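Local coordinates for prepilin-like protein (Thermus thermophilus, PDB 6QVF) that is a type IV pilin associated with natural competence and probably serves in a DNA receptor at the tip of a pilus, at residues A16-V21 with P130-G135; E23-E28 with W104-E109; E33-L38 with N84-L89. One frame throughout, in Å; residues are numbered along the deposited sequence.

Interaction 1 of 3, residues A16-V21 with P130-G135; sequences AAAVQV and PKVTLG
The packing of the long pilin helix on the antiparallel sheet of the globular domain brings together Ala18, Val19 and Leu134, which meet where helix 2-30 runs over strand 131-139, an outermost strand of the four-stranded sheet. The axes of helix 16-21 and strand 131-135 come within 8.4 Å and lie only 27° from parallel, close enough for short side chains to bridge them. Ala18 is the small residue at the contact: its CB points at the strand and rests 3.7 Å from CD1 of Leu134, while against Val132 the same CB is looser, 4.2 Å from the backbone O and 4.4 Å from CG1. Leu134 does the reaching. With CG anti to its own carbonyl carbon (chi1 -56°) and the chain extended beyond, one methyl, CD1, is carried up to the helix and sits between two residues of a single turn; besides Ala18 it touches CG2 of Val19, again 3.7 Å from CD1. The Val19 methyl comes in obliquely at the margin of the contact, so the leucine tip is met by a CB and by a branch methyl of consecutive residues. The side-chain contacts are all apolar. On one side the strand's backbone bonds to strand 117-125, Val132 with Ala124 and Leu134 with Val122. On the other, Thr133 to Gly135 pair antiparallel with a strand of the second subunit, so the sheet continues across the interface. A long N-terminal helix lying against an antiparallel sheet in this manner is the hallmark of the type IV pilin fold.

Interaction 2 of 3, residues E23-E28 with W104-E109; sequences ERRSAE and WDIRGE
The indole of Trp104 carries the side chain of Arg25 on one face, and the guanidinium in turn has the indole over one of its own faces, with Trp104 CZ2 above its centre. The two planes are 10° apart, nearly parallel, so the guanidinium lies flat on the ring. CZ of Arg25 stands 3.3 Å from CZ2 of Trp104, and it lies 28° off the normal of the six-membered ring, well within cation-pi geometry. The aliphatic part takes a share as well: CD of Arg25 sits almost directly above that ring, 3.7 Å from its centroid, in a CH-pi contact. A bend at chi2 (-62°) folds the arginine over so that CG, CD, NE and CZ all follow the same face of the indole. Beside the stack, CD1 of Ile106 closes on CB of Arg25 at 4.1 Å, extending the apolar floor beneath the helix. Acids answer the charge: OE2 of Glu28, set well out of the guanidinium plane on the side away from the indole, forms a salt bridge with NH1 of Arg25 at 3.3 Å, and NH2 bridges to Glu95 on the adjacent strand 92-97. Replacing Trp104 by an alanine is likely to leave one face of the guanidinium without its stacking partner, open a gap between helix and sheet, and free the arginine to turn. The aromatic face takes the flat side of the cation and the two carboxylates balance its charge, so a charge can be kept at a helix-sheet contact where the arginine stays partly exposed, its positive form probably stabilised by both.

Interaction 3 of 3, residues E33-L38 with N84-L89; sequences EIVPAL and NLRPGL
From CB, Arg86 sends its chain straight towards Glu33, CG, CD and NE extended with chi2 178° and chi3 173°, so that the guanidinium is delivered to strand 32-35 although the two backbones stay 12.3 Å apart between the CA atoms of Glu33 and Arg86. CB to NE serve as the span; the meeting is made at the tip. There NH2 lies 4.3 Å from CG1 of Val35, which sits at the edge of the guanidinium near its plane, and 3.9 Å from OE1 of Glu33. That long ion pair is a matter of charge alone, for the oxygen stands well out of the guanidinium plane and the carboxylate is turned 50° against it. The directed link runs through a water in the guanidinium plane, which accepts from NH2 of Arg86 at 3.1 Å and donates to OE2 of Glu33 at a short 2.5 Å. The stronger polar partners lie outside: Arg86 NH1 bridges to Asp62 and bonds to Ser57, Glu33 OE1 bonds to the Tyr59 hydroxyl, and the Tyr59 ring makes a cation-pi contact with the arginine. A bridging water and a long-range attraction of opposite charges thus link the loop to the strand without direct hydrogen bonding.

Interactions 1 and 2 both fasten helix 2-30 to the same four-stranded sheet and are buried; they touch each other through Val21 and Trp104, their centres about 13 Å apart. Their chemistry nonetheless differs. Toward an outermost strand, 131-139, the contact is carried by aliphatic side chains, whereas on strand 100-108, near the centre of the chain, an aromatic ring and a cation are brought together. Interaction 3, only partly buried, belongs to the separate three-stranded sheet that follows the helix, about 18 Å from interaction 2 between centres, and joins a strand to a loop through charge and water. Along the chain the contacts are nested, 3 within 2 and 2 within 1.

Interaction 1 of 3, residues A16-V21 with P130-G135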
ATOM      1  N   ALA B  16      -4.059  -1.636  14.451  1.00 19.78           N
ATOM      2  CA  ALA B  16      -3.561  -0.471  15.201  1.00 21.05           C
ATOM      3  C   ALA B  16      -2.024  -0.492  15.296  1.00 18.15           C
ATOM      4  O   ALA B  16      -1.376   0.568  15.191  1.00 19.25           O
ATOM      5  CB  ALA B  16      -4.184  -0.433  16.567  1.00 20.92           C
ATOM      6  N   ALA B  17      -1.429  -1.656  15.500  1.00 19.15           N
ATOM      7  CA  ALA B  17       0.020  -1.780  15.586  1.00 19.62           C
ATOM      8  C   ALA B  17       0.653  -1.419  14.227  1.00 18.42           C
ATOM      9  O   ALA B  17       1.646  -0.669  14.163  1.00 18.17           O
ATOM     10  CB  ALA B  17       0.396  -3.175  15.974  1.00 20.56           C
ATOM     11  N   ALA B  18       0.066  -1.925  13.134  1.00 17.46           N
ATOM     12  CA  ALA B  18       0.578  -1.604  11.811  1.00 16.20           C
ATOM     13  C   ALA B  18       0.511  -0.093  11.576  1.00 16.90           C
ATOM     14  O   ALA B  18       1.465   0.471  11.024  1.00 16.39           O
ATOM     15  CB  ALA B  18      -0.189  -2.337  10.750  1.00 17.80           C
ATOM     16  N   VAL B  19      -0.618   0.549  11.908  1.00 17.45           N
ATOM     17  CA  VAL B  19      -0.771   1.980  11.652  1.00 17.23           C
ATOM     18  C   VAL B  19       0.347   2.757  12.363  1.00 17.59           C
ATOM     19  O   VAL B  19       0.903   3.730  11.802  1.00 17.33           O
ATOM     20  CB  VAL B  19      -2.172   2.474  12.079  1.00 19.28           C
ATOM     21  CG1 VAL B  19      -2.223   3.990  12.196  1.00 21.18           C
ATOM     22  CG2 VAL B  19      -3.196   2.012  11.059  1.00 18.89           C
ATOM     23  N   GLN B  20       0.596   2.419  13.636  1.00 18.08           N
ATOM     24  CA  GLN B  20       1.550   3.151  14.482  1.00 19.07           C
ATOM     25  C   GLN B  20       2.941   3.123  13.820  1.00 16.03           C
ATOM     26  O   GLN B  20       3.649   4.132  13.709  1.00 18.26           O
ATOM     27  CB  GLN B  20       1.579   2.492  15.865  1.00 25.07           C
ATOM     28  CG  GLN B  20       2.464   3.197  16.856  1.00 33.53           C
ATOM     29  CD  GLN B  20       2.557   2.481  18.185  1.00 32.22           C
ATOM     30  OE1 GLN B  20       3.653   2.263  18.668  1.00 43.81           O
ATOM     31  NE2 GLN B  20       1.418   2.126  18.782  1.00 38.12           N
ATOM     32  N   VAL B  21       3.347   1.947  13.370  1.00 16.08           N
ATOM     33  CA  VAL B  21       4.654   1.773  12.741  1.00 16.29           C
ATOM     34  C   VAL B  21       4.689   2.469  11.374  1.00 15.31           C
ATOM     35  O   VAL B  21       5.651   3.153  11.029  1.00 16.36           O
ATOM     36  CB  VAL B  21       5.001   0.279  12.619  1.00 17.72           C
ATOM     37  CG1 VAL B  21       6.303   0.077  11.855  1.00 18.89           C
ATOM     38  CG2 VAL B  21       5.046  -0.363  14.003  1.00 17.81           C
ATOM     39  N   PRO B 130      -4.307 -13.170  13.142  1.00 24.39           N
ATOM     40  CA  PRO B 130      -4.590 -12.093  12.181  1.00 23.05           C
ATOM     41  C   PRO B 130      -3.370 -11.287  11.742  1.00 23.50           C
ATOM     42  O   PRO B 130      -2.535 -10.866  12.567  1.00 22.94           O
ATOM     43  CB  PRO B 130      -5.633 -11.220  12.875  1.00 22.24           C
ATOM     44  CG  PRO B 130      -6.319 -12.190  13.839  1.00 25.04           C
ATOM     45  CD  PRO B 130      -5.224 -13.137  14.295  1.00 24.50           C
ATOM     46  N   LYS B 131      -3.308 -11.082  10.430  1.00 19.68           N
ATOM     47  CA  LYS B 131      -2.255 -10.288   9.782  1.00 19.56           C
ATOM     48  C   LYS B 131      -2.892  -9.051   9.157  1.00 18.75           C
ATOM     49  O   LYS B 131      -4.026  -9.104   8.614  1.00 18.90           O
ATOM     50  CB  LYS B 131      -1.557 -11.093   8.688  1.00 24.54           C
ATOM     51  CG  LYS B 131      -0.722 -12.259   9.199  1.00 30.92           C
ATOM     52  CD  LYS B 131      -0.207 -13.172   8.103  1.00 34.15           C
ATOM     53  CE  LYS B 131       0.631 -12.454   7.075  1.00 41.74           C
ATOM     54  NZ  LYS B 131      -0.245 -11.863   6.030  1.00 48.20           N
ATOM     55  N   VAL B 132      -2.151  -7.943   9.203  1.00 17.97           N
ATOM     56  CA  VAL B 132      -2.576  -6.715   8.527  1.00 16.43           C
ATOM     57  C   VAL B 132      -1.376  -6.087   7.815  1.00 16.36           C
ATOM     58  O   VAL B 132      -0.305  -5.892   8.439  1.00 17.23           O
ATOM     59  CB  VAL B 132      -3.200  -5.695   9.486  1.00 18.07           C
ATOM     60  CG1 VAL B 132      -3.519  -4.386   8.773  1.00 17.88           C
ATOM     61  CG2 VAL B 132      -4.459  -6.249  10.155  1.00 19.45           C
ATOM     62  N   THR B 133      -1.535  -5.878   6.511  1.00 14.38           N
ATOM     63  CA  THR B 133      -0.475  -5.255   5.679  1.00 14.87           C
ATOM     64  C   THR B 133      -0.962  -3.922   5.137  1.00 14.16           C
ATOM     65  O   THR B 133      -1.984  -3.867   4.410  1.00 14.34           O
ATOM     66  CB  THR B 133      -0.081  -6.138   4.489  1.00 17.04           C
ATOM     67  OG1 THR B 133       0.524  -7.333   4.989  1.00 18.10           O
ATOM     68  CG2 THR B 133       0.884  -5.464   3.533  1.00 16.08           C
ATOM     69  N   LEU B 134      -0.212  -2.858   5.456  1.00 15.34           N
ATOM     70  CA  LEU B 134      -0.513  -1.502   5.053  1.00 14.20           C
ATOM     71  C   LEU B 134       0.699  -0.889   4.350  1.00 15.32           C
ATOM     72  O   LEU B 134       1.826  -1.188   4.661  1.00 15.93           O
ATOM     73  CB  LEU B 134      -0.861  -0.630   6.254  1.00 13.38           C
ATOM     74  CG  LEU B 134      -2.001  -1.126   7.130  1.00 15.26           C
ATOM     75  CD1 LEU B 134      -2.134  -0.243   8.346  1.00 16.05           C
ATOM     76  CD2 LEU B 134      -3.312  -1.178   6.376  1.00 16.41           C
ATOM     77  N   GLY B 135       0.413   0.014   3.435  1.00 13.89           N
ATOM     78  CA  GLY B 135       1.417   0.752   2.706  1.00 13.58           C
ATOM     79  C   GLY B 135       1.097   2.229   2.632  1.00 13.71           C
ATOM     80  O   GLY B 135      -0.046   2.653   2.696  1.00 13.21           O
TER

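Interaction 2 of 3, residues E23-E28 with W104-E109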
ATOM      1  N   GLU B  23       3.025   5.068  10.491  1.00 15.45           N
ATOM      2  CA  GLU B  23       3.063   6.534  10.737  1.00 18.63           C
ATOM      3  C   GLU B  23       4.493   6.937  11.107  1.00 17.69           C
ATOM      4  O   GLU B  23       5.025   7.957  10.599  1.00 18.17           O
ATOM      5  CB  GLU B  23       2.101   6.893  11.877  1.00 19.79           C
ATOM      6  CG  GLU B  23       0.638   6.932  11.482  1.00 29.70           C
ATOM      7  CD  GLU B  23      -0.380   7.133  12.598  1.00 37.17           C
ATOM      8  OE1 GLU B  23      -0.071   6.846  13.802  1.00 36.23           O
ATOM      9  OE2 GLU B  23      -1.483   7.599  12.246  1.00 42.34           O
ATOM     10  N   ARG B  24       5.139   6.167  11.973  1.00 16.10           N
ATOM     11  CA  ARG B  24       6.459   6.572  12.465  1.00 18.71           C
ATOM     12  C   ARG B  24       7.485   6.484  11.333  1.00 18.79           C
ATOM     13  O   ARG B  24       8.294   7.412  11.153  1.00 17.52           O
ATOM     14  CB  ARG B  24       6.901   5.747  13.659  1.00 23.67           C
ATOM     15  CG  ARG B  24       6.362   6.328  14.961  1.00 30.42           C
ATOM     16  CD  ARG B  24       7.072   5.817  16.192  1.00 37.14           C
ATOM     17  NE  ARG B  24       6.955   4.371  16.285  1.00 36.93           N
ATOM     18  CZ  ARG B  24       5.918   3.756  16.805  1.00 34.25           C
ATOM     19  NH1 ARG B  24       4.949   4.469  17.372  1.00 42.72           N
ATOM     20  NH2 ARG B  24       5.844   2.442  16.714  1.00 35.37           N
ATOM     21  N   ARG B  25       7.433   5.411  10.532  1.00 16.50           N
ATOM     22  CA  ARG B  25       8.411   5.269   9.462  1.00 16.76           C
ATOM     23  C   ARG B  25       8.141   6.252   8.314  1.00 17.24           C
ATOM     24  O   ARG B  25       9.082   6.810   7.730  1.00 16.01           O
ATOM     25  CB  ARG B  25       8.468   3.813   8.986  1.00 16.86           C
ATOM     26  CG  ARG B  25       8.877   2.879  10.109  1.00 19.35           C
ATOM     27  CD  ARG B  25      10.265   3.150  10.664  1.00 20.82           C
ATOM     28  NE  ARG B  25      10.592   2.415  11.871  1.00 27.32           N
ATOM     29  CZ  ARG B  25      11.759   2.505  12.525  1.00 30.93           C
ATOM     30  NH1 ARG B  25      12.730   3.320  12.106  1.00 28.59           N
ATOM     31  NH2 ARG B  25      11.957   1.731  13.590  1.00 29.24           N
ATOM     32  N   SER B  26       6.872   6.553   8.007  1.00 15.39           N
ATOM     33  CA  SER B  26       6.552   7.543   6.956  1.00 15.34           C
ATOM     34  C   SER B  26       6.999   8.937   7.390  1.00 15.79           C
ATOM     35  O   SER B  26       7.487   9.709   6.582  1.00 16.84           O
ATOM     36  CB  SER B  26       5.058   7.573   6.645  1.00 16.39           C
ATOM     37  OG  SER B  26       4.646   6.315   6.146  1.00 17.19           O
ATOM     38  N   ALA B  27       6.841   9.252   8.679  1.00 15.78           N
ATOM     39  CA  ALA B  27       7.295  10.560   9.185  1.00 16.20           C
ATOM     40  C   ALA B  27       8.808  10.721   9.023  1.00 15.88           C
ATOM     41  O   ALA B  27       9.294  11.817   8.757  1.00 18.69           O
ATOM     42  CB  ALA B  27       6.884  10.759  10.626  1.00 19.67           C
ATOM     43  N   GLU B  28       9.563   9.656   9.190  1.00 16.25           N
ATOM     44  CA  GLU B  28      11.014   9.675   8.978  1.00 17.60           C
ATOM     45  C   GLU B  28      11.353  10.037   7.534  1.00 17.53           C
ATOM     46  O   GLU B  28      12.233  10.822   7.283  1.00 17.88           O
ATOM     47  CB  GLU B  28      11.620   8.333   9.328  1.00 20.99           C
ATOM     48  CG  GLU B  28      11.417   8.039  10.802  1.00 28.12           C
ATOM     49  CD  GLU B  28      12.684   7.782  11.547  1.00 43.11           C
ATOM     50  OE1 GLU B  28      13.425   8.778  11.726  1.00 55.30           O
ATOM     51  OE2 GLU B  28      12.933   6.597  11.915  1.00 53.42           O
ATOM     52  N   TRP B 104       8.583  -3.950   8.888  1.00 17.26           N
ATOM     53  CA  TRP B 104       8.463  -2.659   8.224  1.00 17.44           C
ATOM     54  C   TRP B 104       9.633  -2.476   7.269  1.00 17.48           C
ATOM     55  O   TRP B 104      10.713  -3.020   7.477  1.00 16.43           O
ATOM     56  CB  TRP B 104       8.392  -1.491   9.226  1.00 16.58           C
ATOM     57  CG  TRP B 104       9.635  -1.336  10.050  1.00 16.56           C
ATOM     58  CD1 TRP B 104       9.858  -1.847  11.287  1.00 20.71           C
ATOM     59  CD2 TRP B 104      10.797  -0.549   9.725  1.00 17.18           C
ATOM     60  NE1 TRP B 104      11.095  -1.488  11.740  1.00 21.06           N
ATOM     61  CE2 TRP B 104      11.701  -0.681  10.812  1.00 19.25           C
ATOM     62  CE3 TRP B 104      11.172   0.254   8.646  1.00 18.25           C
ATOM     63  CZ2 TRP B 104      12.945  -0.045  10.827  1.00 19.81           C
ATOM     64  CZ3 TRP B 104      12.420   0.852   8.651  1.00 19.06           C
ATOM     65  CH2 TRP B 104      13.286   0.695   9.732  1.00 20.90           C
ATOM     66  N   ASP B 105       9.354  -1.761   6.179  1.00 15.02           N
ATOM     67  CA  ASP B 105      10.362  -1.554   5.144  1.00 16.45           C
ATOM     68  C   ASP B 105      10.113  -0.210   4.463  1.00 15.69           C
ATOM     69  O   ASP B 105       8.980   0.091   4.056  1.00 15.01           O
ATOM     70  CB  ASP B 105      10.250  -2.668   4.093  1.00 16.42           C
ATOM     71  CG  ASP B 105      11.245  -2.555   2.963  1.00 18.56           C
ATOM     72  OD1 ASP B 105      11.018  -1.762   2.060  1.00 19.44           O
ATOM     73  OD2 ASP B 105      12.254  -3.308   3.004  1.00 21.87           O
ATOM     74  N   ILE B 106      11.189   0.561   4.321  1.00 15.32           N
ATOM     75  CA  ILE B 106      11.249   1.787   3.539  1.00 12.98           C
ATOM     76  C   ILE B 106      12.134   1.530   2.332  1.00 13.81           C
ATOM     77  O   ILE B 106      13.261   1.016   2.500  1.00 15.70           O
ATOM     78  CB  ILE B 106      11.870   2.921   4.365  1.00 14.74           C
ATOM     79  CG1 ILE B 106      11.123   3.204   5.665  1.00 16.35           C
ATOM     80  CG2 ILE B 106      12.014   4.164   3.529  1.00 15.26           C
ATOM     81  CD1 ILE B 106      11.836   4.171   6.610  1.00 17.93           C
ATOM     82  N   ARG B 107      11.658   1.878   1.143  1.00 13.98           N
ATOM     83  CA  ARG B 107      12.555   1.810  -0.030  1.00 15.19           C
ATOM     84  C   ARG B 107      12.196   2.806  -1.121  1.00 14.31           C
ATOM     85  O   ARG B 107      11.027   3.170  -1.317  1.00 14.44           O
ATOM     86  CB  ARG B 107      12.594   0.388  -0.601  1.00 17.40           C
ATOM     87  CG  ARG B 107      11.258  -0.165  -1.047  1.00 17.46           C
ATOM     88  CD  ARG B 107      11.440  -1.573  -1.587  1.00 18.84           C
ATOM     89  NE  ARG B 107      11.909  -2.456  -0.541  1.00 20.25           N
ATOM     90  CZ  ARG B 107      12.654  -3.556  -0.738  1.00 22.96           C
ATOM     91  NH1 ARG B 107      12.953  -3.971  -1.966  1.00 19.45           N
ATOM     92  NH2 ARG B 107      13.076  -4.248   0.311  1.00 21.86           N
ATOM     93  N   GLY B 108      13.239   3.301  -1.809  1.00 13.71           N
ATOM     94  CA  GLY B 108      13.029   4.005  -3.002  1.00 14.53           C
ATOM     95  C   GLY B 108      12.580   3.080  -4.119  1.00 15.24           C
ATOM     96  O   GLY B 108      12.979   1.930  -4.185  1.00 18.78           O
ATOM     97  N   GLU B 109      11.723   3.587  -4.978  1.00 13.79           N
ATOM     98  CA  GLU B 109      11.375   2.870  -6.181  1.00 16.52           C
ATOM     99  C   GLU B 109      12.334   3.193  -7.327  1.00 16.58           C
ATOM    100  O   GLU B 109      13.157   4.138  -7.265  1.00 17.12           O
ATOM    101  CB  GLU B 109       9.953   3.211  -6.526  1.00 18.03           C
ATOM    102  CG  GLU B 109       9.015   2.648  -5.498  1.00 21.46           C
ATOM    103  CD  GLU B 109       7.688   2.260  -6.096  1.00 22.28           C
ATOM    104  OE1 GLU B 109       7.267   2.991  -7.002  1.00 29.83           O
ATOM    105  OE2 GLU B 109       7.112   1.224  -5.664  1.00 22.18           O
TER

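Interaction 3 of 3, residues E33-L38 with N84-L89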
ATOM      1  N   GLU B  33      15.477  18.978   8.035  1.00 20.97           N
ATOM      2  CA  GLU B  33      16.306  19.637   9.045  1.00 22.37           C
ATOM      3  C   GLU B  33      17.028  20.803   8.382  1.00 22.28           C
ATOM      4  O   GLU B  33      17.338  20.764   7.168  1.00 22.42           O
ATOM      5  CB  GLU B  33      17.224  18.541   9.589  1.00 31.44           C
ATOM      6  CG  GLU B  33      18.401  18.929  10.422  1.00 37.93           C
ATOM      7  CD  GLU B  33      19.274  17.735  10.757  1.00 44.28           C
ATOM      8  OE1 GLU B  33      18.761  16.590  10.765  1.00 36.43           O
ATOM      9  OE2 GLU B  33      20.473  17.943  11.011  1.00 48.19           O
ATOM     10  N   ILE B  34      17.300  21.836   9.168  1.00 23.53           N
ATOM     11  CA  ILE B  34      18.068  22.964   8.701  1.00 23.25           C
ATOM     12  C   ILE B  34      19.551  22.669   8.938  1.00 25.07           C
ATOM     13  O   ILE B  34      19.953  22.238  10.026  1.00 26.63           O
ATOM     14  CB  ILE B  34      17.631  24.248   9.432  1.00 26.20           C
ATOM     15  CG1 ILE B  34      16.146  24.530   9.264  1.00 29.34           C
ATOM     16  CG2 ILE B  34      18.464  25.420   8.953  1.00 25.89           C
ATOM     17  CD1 ILE B  34      15.672  24.518   7.839  1.00 30.52           C
ATOM     18  N   VAL B  35      20.367  22.929   7.915  1.00 25.11           N
ATOM     19  CA  VAL B  35      21.788  22.660   7.973  1.00 25.52           C
ATOM     20  C   VAL B  35      22.527  23.855   7.379  1.00 23.88           C
ATOM     21  O   VAL B  35      21.990  24.606   6.572  1.00 23.18           O
ATOM     22  CB  VAL B  35      22.160  21.352   7.238  1.00 25.12           C
ATOM     23  CG1 VAL B  35      21.397  20.149   7.794  1.00 24.75           C
ATOM     24  CG2 VAL B  35      21.957  21.469   5.727  1.00 26.09           C
ATOM     25  N   PRO B  36      23.806  24.037   7.740  1.00 27.73           N
ATOM     26  CA  PRO B  36      24.608  25.125   7.182  1.00 28.90           C
ATOM     27  C   PRO B  36      25.020  24.824   5.738  1.00 29.30           C
ATOM     28  O   PRO B  36      24.917  23.666   5.286  1.00 27.43           O
ATOM     29  CB  PRO B  36      25.812  25.224   8.119  1.00 30.88           C
ATOM     30  CG  PRO B  36      25.889  23.914   8.826  1.00 32.33           C
ATOM     31  CD  PRO B  36      24.495  23.305   8.803  1.00 28.28           C
ATOM     32  N   ALA B  37      25.472  25.864   5.030  1.00 27.90           N
ATOM     33  CA  ALA B  37      25.859  25.774   3.609  1.00 28.53           C
ATOM     34  C   ALA B  37      26.993  24.770   3.394  1.00 28.99           C
ATOM     35  O   ALA B  37      27.126  24.259   2.283  1.00 34.07           O
ATOM     36  CB  ALA B  37      26.252  27.131   3.093  1.00 30.32           C
ATOM     37  N   LEU B  38      27.784  24.479   4.435  1.00 27.93           N
ATOM     38  CA  LEU B  38      28.893  23.534   4.305  1.00 32.25           C
ATOM     39  C   LEU B  38      28.435  22.080   4.514  1.00 31.41           C
ATOM     40  O   LEU B  38      29.240  21.179   4.350  1.00 33.25           O
ATOM     41  CB  LEU B  38      30.013  23.914   5.279  1.00 39.08           C
ATOM     42  CG  LEU B  38      30.800  25.170   4.889  1.00 40.84           C
ATOM     43  CD1 LEU B  38      31.747  25.602   5.990  1.00 43.29           C
ATOM     44  CD2 LEU B  38      31.566  24.954   3.603  1.00 44.04           C
ATOM     45  N   ASN B  84      27.640  11.404   0.569  1.00 20.17           N
ATOM     46  CA  ASN B  84      26.826  12.537   1.018  1.00 19.39           C
ATOM     47  C   ASN B  84      25.386  12.092   1.285  1.00 18.99           C
ATOM     48  O   ASN B  84      24.473  12.903   1.313  1.00 19.74           O
ATOM     49  CB  ASN B  84      26.854  13.669  -0.007  1.00 20.94           C
ATOM     50  CG  ASN B  84      28.250  14.237  -0.183  1.00 22.95           C
ATOM     51  OD1 ASN B  84      29.042  14.208   0.762  1.00 25.52           O
ATOM     52  ND2 ASN B  84      28.561  14.705  -1.389  1.00 23.90           N
ATOM     53  N   LEU B  85      25.197  10.790   1.502  1.00 19.03           N
ATOM     54  CA  LEU B  85      23.962  10.223   2.075  1.00 19.21           C
ATOM     55  C   LEU B  85      24.203   9.878   3.554  1.00 20.19           C
ATOM     56  O   LEU B  85      25.273   9.370   3.962  1.00 21.96           O
ATOM     57  CB  LEU B  85      23.544   8.993   1.273  1.00 19.51           C
ATOM     58  CG  LEU B  85      23.353   9.154  -0.221  1.00 18.02           C
ATOM     59  CD1 LEU B  85      23.190   7.782  -0.831  1.00 18.98           C
ATOM     60  CD2 LEU B  85      22.158  10.037  -0.540  1.00 19.84           C
ATOM     61  N   ARG B  86      23.204  10.171   4.385  1.00 19.90           N
ATOM     62  CA  ARG B  86      23.353  10.029   5.805  1.00 20.31           C
ATOM     63  C   ARG B  86      23.628   8.574   6.174  1.00 23.00           C
ATOM     64  O   ARG B  86      22.955   7.662   5.709  1.00 20.73           O
ATOM     65  CB  ARG B  86      22.083  10.491   6.514  1.00 20.19           C
ATOM     66  CG  ARG B  86      21.983  11.993   6.658  1.00 19.62           C
ATOM     67  CD  ARG B  86      20.695  12.392   7.327  1.00 19.75           C
ATOM     68  NE  ARG B  86      20.727  13.838   7.600  1.00 21.77           N
ATOM     69  CZ  ARG B  86      20.218  14.796   6.830  1.00 22.81           C
ATOM     70  NH1 ARG B  86      19.623  14.512   5.674  1.00 23.43           N
ATOM     71  NH2 ARG B  86      20.320  16.054   7.227  1.00 23.15           N
ATOM     72  N   PRO B  87      24.638   8.318   7.041  1.00 25.99           N
ATOM     73  CA  PRO B  87      24.969   6.963   7.467  1.00 26.30           C
ATOM     74  C   PRO B  87      24.006   6.555   8.583  1.00 27.83           C
ATOM     75  O   PRO B  87      23.384   7.388   9.191  1.00 28.63           O
ATOM     76  CB  PRO B  87      26.419   7.138   7.953  1.00 30.22           C
ATOM     77  CG  PRO B  87      26.392   8.510   8.593  1.00 30.93           C
ATOM     78  CD  PRO B  87      25.536   9.328   7.642  1.00 28.67           C
ATOM     79  N   GLY B  88      23.847   5.260   8.833  1.00 26.64           N
ATOM     80  CA  GLY B  88      23.126   4.878  10.035  1.00 35.54           C
ATOM     81  C   GLY B  88      21.612   5.056   9.955  1.00 35.53           C
ATOM     82  O   GLY B  88      20.954   5.117  10.974  1.00 36.46           O
ATOM     83  N   LEU B  89      21.062   5.215   8.753  1.00 32.47           N
ATOM     84  CA  LEU B  89      19.637   4.997   8.582  1.00 31.41           C
ATOM     85  C   LEU B  89      19.385   3.496   8.545  1.00 25.86           C
ATOM     86  O   LEU B  89      20.155   2.743   7.988  1.00 31.04           O
ATOM     87  CB  LEU B  89      19.142   5.599   7.268  1.00 34.55           C
ATOM     88  CG  LEU B  89      19.445   7.062   7.043  1.00 41.77           C
ATOM     89  CD1 LEU B  89      18.885   7.482   5.708  1.00 43.81           C
ATOM     90  CD2 LEU B  89      18.878   7.911   8.146  1.00 47.41           C
TER
HETATM   91  O   HOH W   1      22.203  16.750   9.568  1.00 48.79           O